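O-methyltransferase family 2 (Planctopirus limnophila, PDB 5I2H) probably transfers a methyl group from S-adenosyl-L-methionine to a hydroxyl of an aromatic substrate, forms a dimer and binds the flavone apigenin. Local coordinates at residues 167-172 and 207-212; 174-179 and 350-355; 7-12 and 211-216; 199-204 and 222-227. One frame throughout, in Å; residues are numbered along the deposited sequence.

Interaction 1. Residues 167-172 and 207-212; sequences GRAWNV and SGIYTM. With AGI (5,7-dihydroxy-2-(4-hydroxyphenyl)-4H-chromen-4-one), chain C.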
loop_
_atom_site.group_PDB
_atom_site.type_symbol
_atom_site.label_atom_id
_atom_site.label_comp_id
_atom_site.label_asym_id
_atom_site.label_seq_id
_atom_site.Cartn_x
_atom_site.Cartn_y
_atom_site.Cartn_z
ATOM N N GLY A 167 2.971 3.641 21.003
ATOM C CA GLY A 167 3.990 2.769 20.424
ATOM C C GLY A 167 4.916 3.523 19.480
ATOM O O GLY A 167 6.139 3.323 19.490
ATOM N N ARG A 168 4.354 4.427 18.672
ATOM C CA ARG A 168 5.222 5.251 17.836
ATOM C C ARG A 168 6.125 6.132 18.693
ATOM O O ARG A 168 7.325 6.238 18.433
ATOM C CB ARG A 168 4.416 6.112 16.850
ATOM C CG ARG A 168 5.357 6.996 15.981
ATOM C CD ARG A 168 4.614 7.773 14.894
ATOM N NE ARG A 168 3.616 8.672 15.504
ATOM C CZ ARG A 168 2.504 9.085 14.905
ATOM N NH1 ARG A 168 2.242 8.691 13.656
ATOM N NH2 ARG A 168 1.660 9.888 15.556
ATOM N N ALA A 169 5.576 6.743 19.746
ATOM C CA ALA A 169 6.388 7.610 20.593
ATOM C C ALA A 169 7.536 6.853 21.257
ATOM O O ALA A 169 8.649 7.395 21.369
ATOM C CB ALA A 169 5.506 8.281 21.642
ATOM N N TRP A 170 7.302 5.614 21.725
ATOM C CA TRP A 170 8.426 4.896 22.335
ATOM C C TRP A 170 9.536 4.655 21.314
ATOM O O TRP A 170 10.711 4.579 21.683
ATOM C CB TRP A 170 8.000 3.549 22.933
ATOM C CG TRP A 170 7.113 3.651 24.139
ATOM C CD1 TRP A 170 5.825 3.165 24.251
ATOM C CD2 TRP A 170 7.428 4.245 25.424
ATOM N NE1 TRP A 170 5.322 3.460 25.494
ATOM C CE2 TRP A 170 6.280 4.101 26.240
ATOM C CE3 TRP A 170 8.562 4.899 25.956
ATOM C CZ2 TRP A 170 6.238 4.576 27.573
ATOM C CZ3 TRP A 170 8.525 5.348 27.273
ATOM C CH2 TRP A 170 7.370 5.199 28.056
ATOM N N ASN A 171 9.186 4.533 20.029
ATOM C CA ASN A 171 10.215 4.347 19.014
ATOM C C ASN A 171 10.938 5.635 18.649
ATOM O O ASN A 171 12.096 5.571 18.231
ATOM C CB ASN A 171 9.620 3.752 17.738
ATOM C CG ASN A 171 9.436 2.253 17.851
ATOM O OD1 ASN A 171 10.370 1.486 17.555
ATOM N ND2 ASN A 171 8.252 1.811 18.335
ATOM N N VAL A 172 10.288 6.790 18.745
ATOM C CA VAL A 172 10.860 8.036 18.236
ATOM C C VAL A 172 11.400 8.911 19.371
ATOM O O VAL A 172 12.365 9.654 19.173
ATOM C CB VAL A 172 9.826 8.823 17.410
ATOM C CG1 VAL A 172 10.465 10.139 16.852
ATOM C CG2 VAL A 172 9.280 7.937 16.254
ATOM N N SER A 207 0.192 10.947 26.367
ATOM C CA SER A 207 1.275 9.990 26.528
ATOM C C SER A 207 2.391 10.791 27.187
ATOM O O SER A 207 2.917 10.348 28.209
ATOM C CB SER A 207 1.726 9.325 25.214
ATOM O OG SER A 207 2.866 9.984 24.644
ATOM N N GLY A 208 2.726 11.991 26.661
ATOM C CA GLY A 208 3.805 12.764 27.254
ATOM C C GLY A 208 5.167 12.087 27.173
ATOM O O GLY A 208 6.136 12.513 27.826
ATOM N N ILE A 209 5.252 11.031 26.364
ATOM C CA ILE A 209 6.458 10.208 26.303
ATOM C C ILE A 209 7.649 11.022 25.820
ATOM O O ILE A 209 8.779 10.819 26.296
ATOM C CB ILE A 209 6.185 8.987 25.416
ATOM C CG1 ILE A 209 5.281 8.006 26.187
ATOM C CG2 ILE A 209 7.475 8.277 25.001
ATOM C CD1 ILE A 209 4.651 6.957 25.275
ATOM N N TYR A 210 7.436 11.945 24.862
ATOM C CA TYR A 210 8.569 12.736 24.391
ATOM C C TYR A 210 9.156 13.566 25.521
ATOM O O TYR A 210 10.385 13.695 25.633
ATOM C CB TYR A 210 8.173 13.631 23.217
ATOM C CG TYR A 210 7.874 12.823 21.965
ATOM C CD1 TYR A 210 8.884 12.448 21.091
ATOM C CD2 TYR A 210 6.574 12.425 21.657
ATOM C CE1 TYR A 210 8.609 11.694 19.955
ATOM C CE2 TYR A 210 6.291 11.675 20.515
ATOM C CZ TYR A 210 7.314 11.324 19.661
ATOM O OH TYR A 210 7.051 10.571 18.527
ATOM N N THR A 211 8.285 14.159 26.348
ATOM C CA THR A 211 8.752 14.946 27.486
ATOM C C THR A 211 9.446 14.069 28.514
ATOM O O THR A 211 10.484 14.466 29.056
ATOM C CB THR A 211 7.582 15.693 28.111
ATOM O OG1 THR A 211 7.066 16.597 27.129
ATOM C CG2 THR A 211 8.019 16.491 29.339
HETATM N N MSE A 212 8.905 12.869 28.784
HETATM C CA MSE A 212 9.555 11.978 29.741
HETATM C C MSE A 212 10.973 11.611 29.276
HETATM O O MSE A 212 11.890 11.586 30.102
HETATM C CB MSE A 212 8.725 10.721 29.985
HETATM C CG MSE A 212 7.372 11.066 30.577
HETATM SE SE MSE A 212 6.254 9.505 30.478
HETATM C CE MSE A 212 4.578 10.512 30.695
HETATM C CAG AGI C . -6.978 8.101 14.956
HETATM C CAE AGI C . -8.129 7.320 14.984
HETATM C CAM AGI C . -9.343 7.920 15.306
HETATM O OAB AGI C . -10.461 7.136 15.323
HETATM C CAF AGI C . -9.407 9.293 15.600
HETATM C CAH AGI C . -8.249 10.078 15.570
HETATM C CAP AGI C . -7.035 9.469 15.246
HETATM C CAQ AGI C . -5.733 10.187 15.177
HETATM O OAL AGI C . -4.748 9.441 14.572
HETATM C CAJ AGI C . -5.499 11.483 15.671
HETATM C CAR AGI C . -4.219 12.057 15.543
HETATM O OAA AGI C . -3.988 13.205 15.995
HETATM C CAT AGI C . -3.122 11.254 14.884
HETATM C CAS AGI C . -3.474 9.900 14.396
HETATM C CAK AGI C . -2.535 9.098 13.772
HETATM C CAN AGI C . -1.244 9.558 13.599
HETATM O OAC AGI C . -0.367 8.719 12.999
HETATM C CAI AGI C . -0.834 10.825 14.040
HETATM C CAO AGI C . -1.704 11.698 14.672
HETATM O OAD AGI C . -1.242 12.899 15.066
HETATM O O HOH W 1 4.413 9.766 18.186
#

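Interaction 2. Residues 174-179 and 350-355; sequences PRFADV and IPTSAH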
loop_
_atom_site.group_PDB
_atom_site.type_symbol
_atom_site.label_atom_id
_atom_site.label_comp_id
_atom_site.label_asym_id
_atom_site.label_seq_id
_atom_site.Cartn_x
_atom_site.Cartn_y
_atom_site.Cartn_z
ATOM N N PRO A 174 13.324 8.411 21.929
ATOM C CA PRO A 174 14.778 8.360 22.199
ATOM C C PRO A 174 15.601 9.200 21.228
ATOM O O PRO A 174 16.562 9.882 21.648
ATOM C CB PRO A 174 15.111 6.865 22.072
ATOM C CG PRO A 174 13.802 6.152 22.442
ATOM C CD PRO A 174 12.725 7.058 21.842
ATOM N N ARG A 175 15.266 9.148 19.932
ATOM C CA ARG A 175 15.921 10.015 18.957
ATOM C C ARG A 175 15.649 11.477 19.273
ATOM O O ARG A 175 16.568 12.304 19.319
ATOM C CB ARG A 175 15.425 9.696 17.546
ATOM C CG ARG A 175 15.702 8.309 17.083
ATOM C CD ARG A 175 17.173 8.059 16.950
ATOM N NE ARG A 175 17.460 6.640 16.780
ATOM C CZ ARG A 175 18.699 6.176 16.716
ATOM N NH1 ARG A 175 19.721 7.029 16.820
ATOM N NH2 ARG A 175 18.914 4.883 16.552
ATOM N N PHE A 176 14.377 11.808 19.481
ATOM C CA PHE A 176 13.991 13.178 19.763
ATOM C C PHE A 176 14.802 13.760 20.905
ATOM O O PHE A 176 15.340 14.870 20.795
ATOM C CB PHE A 176 12.505 13.228 20.108
ATOM C CG PHE A 176 12.029 14.601 20.477
ATOM C CD1 PHE A 176 11.589 15.466 19.507
ATOM C CD2 PHE A 176 12.018 15.011 21.786
ATOM C CE1 PHE A 176 11.160 16.735 19.844
ATOM C CE2 PHE A 176 11.599 16.280 22.147
ATOM C CZ PHE A 176 11.169 17.144 21.175
ATOM N N ALA A 177 14.860 13.040 22.033
ATOM C CA ALA A 177 15.630 13.536 23.165
ATOM C C ALA A 177 17.112 13.653 22.801
ATOM O O ALA A 177 17.801 14.591 23.237
ATOM C CB ALA A 177 15.422 12.642 24.385
ATOM N N ASP A 178 17.619 12.710 21.998
ATOM C CA ASP A 178 19.027 12.740 21.646
ATOM C C ASP A 178 19.378 13.976 20.825
ATOM O O ASP A 178 20.493 14.515 20.954
ATOM C CB ASP A 178 19.391 11.457 20.891
ATOM C CG ASP A 178 20.865 11.381 20.554
ATOM O OD1 ASP A 178 21.694 11.363 21.487
ATOM O OD2 ASP A 178 21.186 11.353 19.346
ATOM N N VAL A 179 18.474 14.446 19.969
ATOM C CA VAL A 179 18.829 15.561 19.082
ATOM C C VAL A 179 18.333 16.917 19.568
ATOM O O VAL A 179 18.704 17.937 18.967
ATOM C CB VAL A 179 18.339 15.344 17.636
ATOM C CG1 VAL A 179 18.884 14.014 17.102
ATOM C CG2 VAL A 179 16.812 15.411 17.555
ATOM N N ILE A 350 15.782 19.092 12.293
ATOM C CA ILE A 350 16.621 17.951 12.630
ATOM C C ILE A 350 15.798 16.669 12.554
ATOM O O ILE A 350 14.808 16.529 13.278
ATOM C CB ILE A 350 17.246 18.069 14.032
ATOM C CG1 ILE A 350 17.959 19.413 14.225
ATOM C CG2 ILE A 350 18.147 16.870 14.283
ATOM C CD1 ILE A 350 18.353 19.655 15.676
ATOM N N PRO A 351 16.185 15.689 11.743
ATOM C CA PRO A 351 15.402 14.447 11.664
ATOM C C PRO A 351 15.421 13.676 12.980
ATOM O O PRO A 351 16.433 13.644 13.690
ATOM C CB PRO A 351 16.100 13.648 10.557
ATOM C CG PRO A 351 16.977 14.646 9.835
ATOM C CD PRO A 351 17.318 15.715 10.804
ATOM N N THR A 352 14.279 13.050 13.293
ATOM C CA THR A 352 14.187 12.137 14.430
ATOM C C THR A 352 14.087 10.723 13.876
ATOM O O THR A 352 15.104 10.163 13.431
ATOM C CB THR A 352 13.049 12.558 15.372
ATOM O OG1 THR A 352 11.804 12.538 14.669
ATOM C CG2 THR A 352 13.311 14.015 15.929
ATOM N N SER A 353 12.907 10.097 13.920
ATOM C CA SER A 353 12.707 8.798 13.276
ATOM C C SER A 353 11.247 8.695 12.856
ATOM O O SER A 353 10.447 9.595 13.124
ATOM C CB SER A 353 13.078 7.624 14.190
ATOM O OG SER A 353 12.925 6.405 13.468
ATOM N N ALA A 354 10.902 7.587 12.193
ATOM C CA ALA A 354 9.553 7.376 11.661
ATOM C C ALA A 354 9.095 8.587 10.849
ATOM O O ALA A 354 7.951 9.037 10.944
ATOM C CB ALA A 354 8.551 7.041 12.777
ATOM N N HIS A 355 10.006 9.130 10.045
ATOM C CA HIS A 355 9.788 10.305 9.201
ATOM C C HIS A 355 9.606 11.605 9.984
ATOM O O HIS A 355 9.245 12.630 9.385
ATOM C CB HIS A 355 8.609 10.076 8.241
ATOM C CG HIS A 355 8.813 8.901 7.333
ATOM N ND1 HIS A 355 9.954 8.743 6.573
ATOM C CD2 HIS A 355 8.047 7.811 7.093
ATOM C CE1 HIS A 355 9.868 7.618 5.884
ATOM N NE2 HIS A 355 8.723 7.033 6.184
#

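Interaction 3. Residues 7-12 and 211-216; sequences KDALRF and TMAVLQ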
loop_
_atom_site.group_PDB
_atom_site.type_symbol
_atom_site.label_atom_id
_atom_site.label_comp_id
_atom_site.label_asym_id
_atom_site.label_seq_id
_atom_site.Cartn_x
_atom_site.Cartn_y
_atom_site.Cartn_z
ATOM N N LYS A 7 11.853 2.498 33.777
ATOM C CA LYS A 7 11.757 2.281 32.338
ATOM C C LYS A 7 12.669 3.256 31.608
ATOM O O LYS A 7 12.580 4.473 31.817
ATOM C CB LYS A 7 10.306 2.457 31.891
ATOM C CG LYS A 7 10.073 2.193 30.418
ATOM C CD LYS A 7 8.577 2.264 30.063
ATOM C CE LYS A 7 8.401 2.017 28.562
ATOM N NZ LYS A 7 8.857 0.627 28.231
ATOM N N ASP A 8 13.530 2.720 30.740
ATOM C CA ASP A 8 14.534 3.507 30.018
ATOM C C ASP A 8 13.910 4.134 28.775
ATOM O O ASP A 8 13.576 3.418 27.829
ATOM C CB ASP A 8 15.695 2.593 29.646
ATOM C CG ASP A 8 16.880 3.332 29.018
ATOM O OD1 ASP A 8 16.785 4.524 28.646
ATOM O OD2 ASP A 8 17.950 2.685 28.917
ATOM N N ALA A 9 13.753 5.464 28.755
ATOM C CA ALA A 9 13.177 6.146 27.598
ATOM C C ALA A 9 14.243 6.710 26.663
ATOM O O ALA A 9 13.895 7.377 25.669
ATOM C CB ALA A 9 12.231 7.283 28.044
ATOM N N LEU A 10 15.531 6.449 26.943
ATOM C CA LEU A 10 16.619 6.992 26.134
ATOM C C LEU A 10 17.283 5.970 25.231
ATOM O O LEU A 10 17.931 6.364 24.247
ATOM C CB LEU A 10 17.698 7.621 27.026
ATOM C CG LEU A 10 17.204 8.849 27.804
ATOM C CD1 LEU A 10 18.289 9.347 28.745
ATOM C CD2 LEU A 10 16.728 9.984 26.872
ATOM N N ARG A 11 17.158 4.684 25.535
ATOM C CA ARG A 11 17.789 3.680 24.694
ATOM C C ARG A 11 17.148 3.699 23.312
ATOM O O ARG A 11 15.917 3.695 23.184
ATOM C CB ARG A 11 17.650 2.303 25.325
ATOM C CG ARG A 11 18.295 1.204 24.489
ATOM C CD ARG A 11 19.488 0.578 25.191
ATOM N NE ARG A 11 19.098 -0.397 26.207
ATOM C CZ ARG A 11 19.245 -1.711 26.089
ATOM N NH1 ARG A 11 18.870 -2.513 27.077
ATOM N NH2 ARG A 11 19.772 -2.225 24.990
ATOM N N PHE A 12 17.986 3.714 22.275
ATOM C CA PHE A 12 17.472 3.704 20.911
ATOM C C PHE A 12 16.835 2.347 20.601
ATOM O O PHE A 12 17.297 1.316 21.089
ATOM C CB PHE A 12 18.579 3.970 19.893
ATOM C CG PHE A 12 19.274 5.278 20.080
ATOM C CD1 PHE A 12 18.560 6.457 20.274
ATOM C CD2 PHE A 12 20.656 5.329 20.071
ATOM C CE1 PHE A 12 19.217 7.674 20.440
ATOM C CE2 PHE A 12 21.326 6.531 20.241
ATOM C CZ PHE A 12 20.606 7.710 20.422
ATOM N N THR A 211 8.285 14.159 26.348
ATOM C CA THR A 211 8.752 14.946 27.486
ATOM C C THR A 211 9.446 14.069 28.514
ATOM O O THR A 211 10.484 14.466 29.056
ATOM C CB THR A 211 7.582 15.693 28.111
ATOM O OG1 THR A 211 7.066 16.597 27.129
ATOM C CG2 THR A 211 8.019 16.491 29.339
HETATM N N MSE A 212 8.905 12.869 28.784
HETATM C CA MSE A 212 9.555 11.978 29.741
HETATM C C MSE A 212 10.973 11.611 29.276
HETATM O O MSE A 212 11.890 11.586 30.102
HETATM C CB MSE A 212 8.725 10.721 29.985
HETATM C CG MSE A 212 7.372 11.066 30.577
HETATM SE SE MSE A 212 6.254 9.505 30.478
HETATM C CE MSE A 212 4.578 10.512 30.695
ATOM N N ALA A 213 11.171 11.346 27.978
ATOM C CA ALA A 213 12.529 11.092 27.497
ATOM C C ALA A 213 13.427 12.308 27.718
ATOM O O ALA A 213 14.565 12.177 28.192
ATOM C CB ALA A 213 12.505 10.680 26.027
ATOM N N VAL A 214 12.940 13.506 27.369
ATOM C CA VAL A 214 13.759 14.700 27.581
ATOM C C VAL A 214 14.122 14.840 29.056
ATOM O O VAL A 214 15.272 15.155 29.408
ATOM C CB VAL A 214 13.013 15.940 27.051
ATOM C CG1 VAL A 214 13.706 17.235 27.495
ATOM C CG2 VAL A 214 12.938 15.859 25.524
ATOM N N LEU A 215 13.168 14.573 29.946
ATOM C CA LEU A 215 13.470 14.722 31.371
ATOM C C LEU A 215 14.491 13.696 31.858
ATOM O O LEU A 215 15.248 13.997 32.793
ATOM C CB LEU A 215 12.198 14.601 32.219
ATOM C CG LEU A 215 11.164 15.720 32.042
ATOM C CD1 LEU A 215 9.959 15.492 33.000
ATOM C CD2 LEU A 215 11.776 17.120 32.221
ATOM N N GLN A 216 14.509 12.475 31.290
ATOM C CA GLN A 216 15.591 11.548 31.639
ATOM C C GLN A 216 16.935 12.040 31.121
ATOM O O GLN A 216 17.972 11.837 31.776
ATOM C CB GLN A 216 15.308 10.141 31.105
ATOM C CG GLN A 216 14.085 9.471 31.710
ATOM C CD GLN A 216 14.065 8.006 31.362
ATOM O OE1 GLN A 216 14.758 7.584 30.428
ATOM N NE2 GLN A 216 13.300 7.209 32.113
HETATM O O HOH W 2 17.183 6.531 31.019
#

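Interaction 4. Residues 199-204 and 222-227; sequences VLLDVA and RGIIFD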
loop_
_atom_site.group_PDB
_atom_site.type_symbol
_atom_site.label_atom_id
_atom_site.label_comp_id
_atom_site.label_asym_id
_atom_site.label_seq_id
_atom_site.Cartn_x
_atom_site.Cartn_y
_atom_site.Cartn_z
ATOM N N VAL A 199 11.930 24.443 31.570
ATOM C CA VAL A 199 10.589 23.886 31.703
ATOM C C VAL A 199 10.080 23.589 30.304
ATOM O O VAL A 199 9.985 24.496 29.469
ATOM C CB VAL A 199 9.656 24.843 32.456
ATOM C CG1 VAL A 199 8.225 24.306 32.467
ATOM C CG2 VAL A 199 10.185 25.065 33.894
ATOM N N LEU A 200 9.784 22.317 30.036
ATOM C CA LEU A 200 9.280 21.867 28.747
ATOM C C LEU A 200 7.785 21.609 28.894
ATOM O O LEU A 200 7.377 20.755 29.695
ATOM C CB LEU A 200 10.002 20.595 28.311
ATOM C CG LEU A 200 9.430 19.864 27.084
ATOM C CD1 LEU A 200 9.419 20.793 25.846
ATOM C CD2 LEU A 200 10.205 18.563 26.790
ATOM N N LEU A 201 6.981 22.368 28.155
ATOM C CA LEU A 201 5.526 22.208 28.096
ATOM C C LEU A 201 5.137 21.468 26.828
ATOM O O LEU A 201 5.471 21.903 25.719
ATOM C CB LEU A 201 4.825 23.576 28.112
ATOM C CG LEU A 201 3.321 23.632 27.798
ATOM C CD1 LEU A 201 2.482 22.878 28.837
ATOM C CD2 LEU A 201 2.841 25.103 27.658
ATOM N N ASP A 202 4.380 20.395 26.986
ATOM C CA ASP A 202 4.044 19.460 25.908
ATOM C C ASP A 202 2.547 19.632 25.701
ATOM O O ASP A 202 1.753 19.160 26.516
ATOM C CB ASP A 202 4.444 18.052 26.356
ATOM C CG ASP A 202 4.447 17.034 25.258
ATOM O OD1 ASP A 202 3.766 17.242 24.242
ATOM O OD2 ASP A 202 5.119 15.969 25.450
ATOM N N VAL A 203 2.163 20.358 24.653
ATOM C CA VAL A 203 0.763 20.699 24.413
ATOM C C VAL A 203 0.120 19.613 23.564
ATOM O O VAL A 203 0.605 19.309 22.464
ATOM C CB VAL A 203 0.642 22.083 23.751
ATOM C CG1 VAL A 203 -0.854 22.399 23.351
ATOM C CG2 VAL A 203 1.162 23.144 24.730
ATOM N N ALA A 204 -0.952 18.989 24.071
ATOM C CA ALA A 204 -1.745 18.025 23.300
ATOM C C ALA A 204 -0.878 16.864 22.824
ATOM O O ALA A 204 -1.125 16.275 21.772
ATOM C CB ALA A 204 -2.454 18.713 22.122
ATOM N N ARG A 222 12.197 20.400 34.150
ATOM C CA ARG A 222 10.857 20.029 34.584
ATOM C C ARG A 222 9.947 20.006 33.370
ATOM O O ARG A 222 10.154 20.739 32.403
ATOM C CB ARG A 222 10.252 20.998 35.637
ATOM C CG ARG A 222 10.915 20.930 36.998
ATOM C CD ARG A 222 10.156 21.757 38.070
ATOM N NE ARG A 222 8.731 21.433 38.256
ATOM C CZ ARG A 222 8.259 20.589 39.182
ATOM N NH1 ARG A 222 9.092 19.947 39.995
ATOM N NH2 ARG A 222 6.948 20.388 39.301
ATOM N N GLY A 223 8.924 19.175 33.429
ATOM C CA GLY A 223 8.014 19.008 32.319
ATOM C C GLY A 223 6.582 19.254 32.739
ATOM O O GLY A 223 6.215 19.080 33.899
ATOM N N ILE A 224 5.777 19.661 31.769
ATOM C CA ILE A 224 4.354 19.880 31.967
ATOM C C ILE A 224 3.638 19.253 30.779
ATOM O O ILE A 224 3.932 19.587 29.627
ATOM C CB ILE A 224 3.999 21.372 32.072
ATOM C CG1 ILE A 224 4.775 22.047 33.223
ATOM C CG2 ILE A 224 2.499 21.519 32.219
ATOM C CD1 ILE A 224 4.604 23.565 33.256
ATOM N N ILE A 225 2.731 18.322 31.040
ATOM C CA ILE A 225 1.860 17.797 30.003
ATOM C C ILE A 225 0.523 18.514 30.104
ATOM O O ILE A 225 -0.131 18.481 31.160
ATOM C CB ILE A 225 1.646 16.283 30.152
ATOM C CG1 ILE A 225 2.986 15.562 30.425
ATOM C CG2 ILE A 225 0.871 15.748 28.939
ATOM C CD1 ILE A 225 4.054 15.763 29.319
ATOM N N PHE A 226 0.084 19.103 28.999
ATOM C CA PHE A 226 -1.185 19.831 28.911
ATOM C C PHE A 226 -2.085 19.070 27.943
ATOM O O PHE A 226 -1.732 18.915 26.773
ATOM C CB PHE A 226 -0.894 21.257 28.421
ATOM C CG PHE A 226 -2.096 22.166 28.313
ATOM C CD1 PHE A 226 -3.034 22.001 27.293
ATOM C CD2 PHE A 226 -2.229 23.274 29.143
ATOM C CE1 PHE A 226 -4.111 22.862 27.163
ATOM C CE2 PHE A 226 -3.305 24.149 29.004
ATOM C CZ PHE A 226 -4.249 23.941 28.026
ATOM N N ASP A 227 -3.219 18.541 28.421
ATOM C CA ASP A 227 -4.074 17.743 27.539
ATOM C C ASP A 227 -5.438 17.553 28.213
ATOM O O ASP A 227 -5.699 18.120 29.278
ATOM C CB ASP A 227 -3.411 16.402 27.189
ATOM C CG ASP A 227 -3.801 15.913 25.795
ATOM O OD1 ASP A 227 -4.987 16.052 25.428
ATOM O OD2 ASP A 227 -2.939 15.404 25.065
HETATM O O HOH W 3 -3.330 14.001 22.911
#

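Interaction 1. Residues 167-172 and 207-212
At the flavone pocket, helix 154-179 presents Arg168 to the ligand and, on another side, packs Ala169, Trp170 and Val172 against Ile209 and Tyr210, which open helix 209-217 just after the glycine-rich turn that follows the first strand of a Rossmann-like methyltransferase. Arg168 NH1 donates to the apigenin hydroxyl OAC over 2.7 Å, with an N-H...O angle of 145°; the hydroxyl lies at the edge of the guanidinium, near its plane. The bend at chi3 (60°) turns the otherwise extended arginine chain toward the ligand. A water joins the two segments: Arg168 NE donates to it at 3.0 Å, and Tyr210 OH lies 2.8 Å from the same water, in the plane of the phenol ring. Through it Tyr210 stands in the ligand's second shell and probably helps place the guanidinium. The tyrosine ring also receives Ala169 CB, 3.7 Å from Tyr210 CE2, while Val172 CG1 sits at the ring edge, 3.9 Å from Tyr210 CE1. Ile209 reaches the other aromatic: its CD1 lies over one face of the indole, 3.7 Å from the centroid of the Trp170 five-membered ring and 23° off the ring normal, a CH-pi contact. In the conformer described, Ser207 OG accepts from Ile209 N at 3.1 Å, an ST turn. Arg168 NH1 is also hydrogen-bonded to Tyr317 OH, and Tyr109 of the second subunit packs on the arginine. Leu238 of helix 229-241 touches Trp170 and Ile209, while Leu267 and Ser269 of strand 265-269 back Tyr210.

Interaction 2. Residues 174-179 and 350-355
Val179 N donates to Arg175 O at 2.9 Å, the shortest polar bond within these segments, and this helical turn carries the residues that lean on 350-355, where no hydrogen bond crosses. What meets across the contact is mostly methyl and methylene groups, with some backbone, as the chain leaves strand 345-351. Ile350 CG2 rests against Val179 CB at 3.7 Å and Val179 CG2 at 3.8 Å, the two side chains sliding past each other in opposite senses. Ile350 CD1 lies 3.7 Å from Val179 O. With chi1 of Val179 at -56°, CG2 sits between the backbone N and the carbonyl carbon, where it also meets Thr352 CG2 at 4.1 Å. The same threonine methyl comes 4.0 Å from Phe176 CA, and it approaches the Phe176 ring obliquely. One turn before Val179, Arg175 CB covers the backbone of Thr352, 4.0 Å from Thr352 C, and in the conformers described here Arg175 CG touches Ser353 CB at 4.0 Å. The hydroxyl of Thr352 is turned elsewhere: OG1 is hydrogen-bonded to His300 NE2, and the His300 ring meets Phe176 edge-to-face. The C-terminal end of helix 154-179 thus covers the exit of edge strand 345-351, whose neighbour, strand 357-362, bonds to Ile350 through the backbone of Leu358, while Phe176 reaches both Leu358 and Tyr210.

Interaction 3. Residues 7-12 and 211-216
Lys7 O accepts from Gln216 NE2 at 2.8 Å, nearly along the C=O axis and with an N-H...O angle of 159°, the acceptor lying in the plane of the glutamine amide. NE2 also donates to Thr242 O. Asp8 turns its carboxylate back on its own chain, where OD1 accepts from Leu10 N at 2.9 Å and from Arg11 N at 3.1 Å, both from one face of its plane, the first bond closing an Asx turn and the second extending it to an Asx motif. A water donates to Asp8 OD1 at 3.1 Å and to Gln216 OE1 at 2.7 Å, tying the turn to the amide. Through these bonds the irregular N-terminal segment, which precedes helix 18-24, is laid on helix 209-217 of the methyltransferase fold. Ala9 follows, its N donating to Gln216 OE1 at 2.9 Å from 31° off the carbonyl plane, so amide oxygen and nitrogen alike, carried on an extended chain, are bonded to backbone of 7-12. Ala9 CB faces Ala213 CB at 4.0 Å. Leu10 lies alongside Gln216, running the opposite way, with CD1 and CG against its CB, and Leu10 CD2 reaches Ala213 O at 3.4 Å.

Interaction 4. Residues 199-204 and 222-227
In Leu201, chi1 of 169° and chi2 of 64° turn CD1 across to the adjoining strand, where it meets Ile224 CG2 at 3.6 Å and Phe226 CB at 3.8 Å. Ile224 contributes both branches to this face: CG2 goes to Leu201, and CD1 to Val199 CG1 at 3.8 Å. On the other face, which Leu200 shares, Asp202 and Ile225 lie side by side and point the same way, Ile225 CD1 lying 3.8 Å from Asp202 CB. The carboxylate of Asp202 has its partner on the helix that follows: Asp202 OD2 is hydrogen-bonded to Thr211 OG1. The strands run parallel, with axes 16° apart, and five backbone bonds alternate between them. Among these, Asp202 N donates to Ile224 O at 2.8 Å and Phe226 N to Asp202 O at 3.0 Å; the last, Ala204 N to Phe226 O, carries the pairing one residue past strand 199-203. There, Asp227 OD2 accepts from a water at 2.6 Å and also from Gly206 N, fixing the acidic group against the glycine-rich turn. An acidic residue at the end of the second strand, beside that turn, is consistent with the S-adenosyl-L-methionine site of class I methyltransferases. The pair forms the two strands of a right-handed beta-alpha-beta crossover through helix 209-217, whose Thr211 and Val214 cover Leu200. In the seven-stranded sheet, strand 265-269 adjoins 199-203 and strand 248-252 adjoins 222-227.

Overall arrangement
Interactions 1 and 4 are buried, interaction 3 is partly so, and interaction 2 is at the surface. Helix 154-179 serves interactions 1 and 2, and helix 209-217 serves 1 and 3, which share Thr211 and Met212. That helix also connects the strands of interaction 4, and its Leu215 packs on the start of strand 222-227. Chemistry follows place: backbone bonds rule inside the sheet, an indole face, a tyrosine ring and a water join the helices beside the ligand, a glutamine amide with some apolar packing ties the N-terminal loop to its helix, and apolar methyl contacts cover the sheet edge. Interactions 1 and 3 both touch the second subunit, whereas 2 and 4 are confined to one chain.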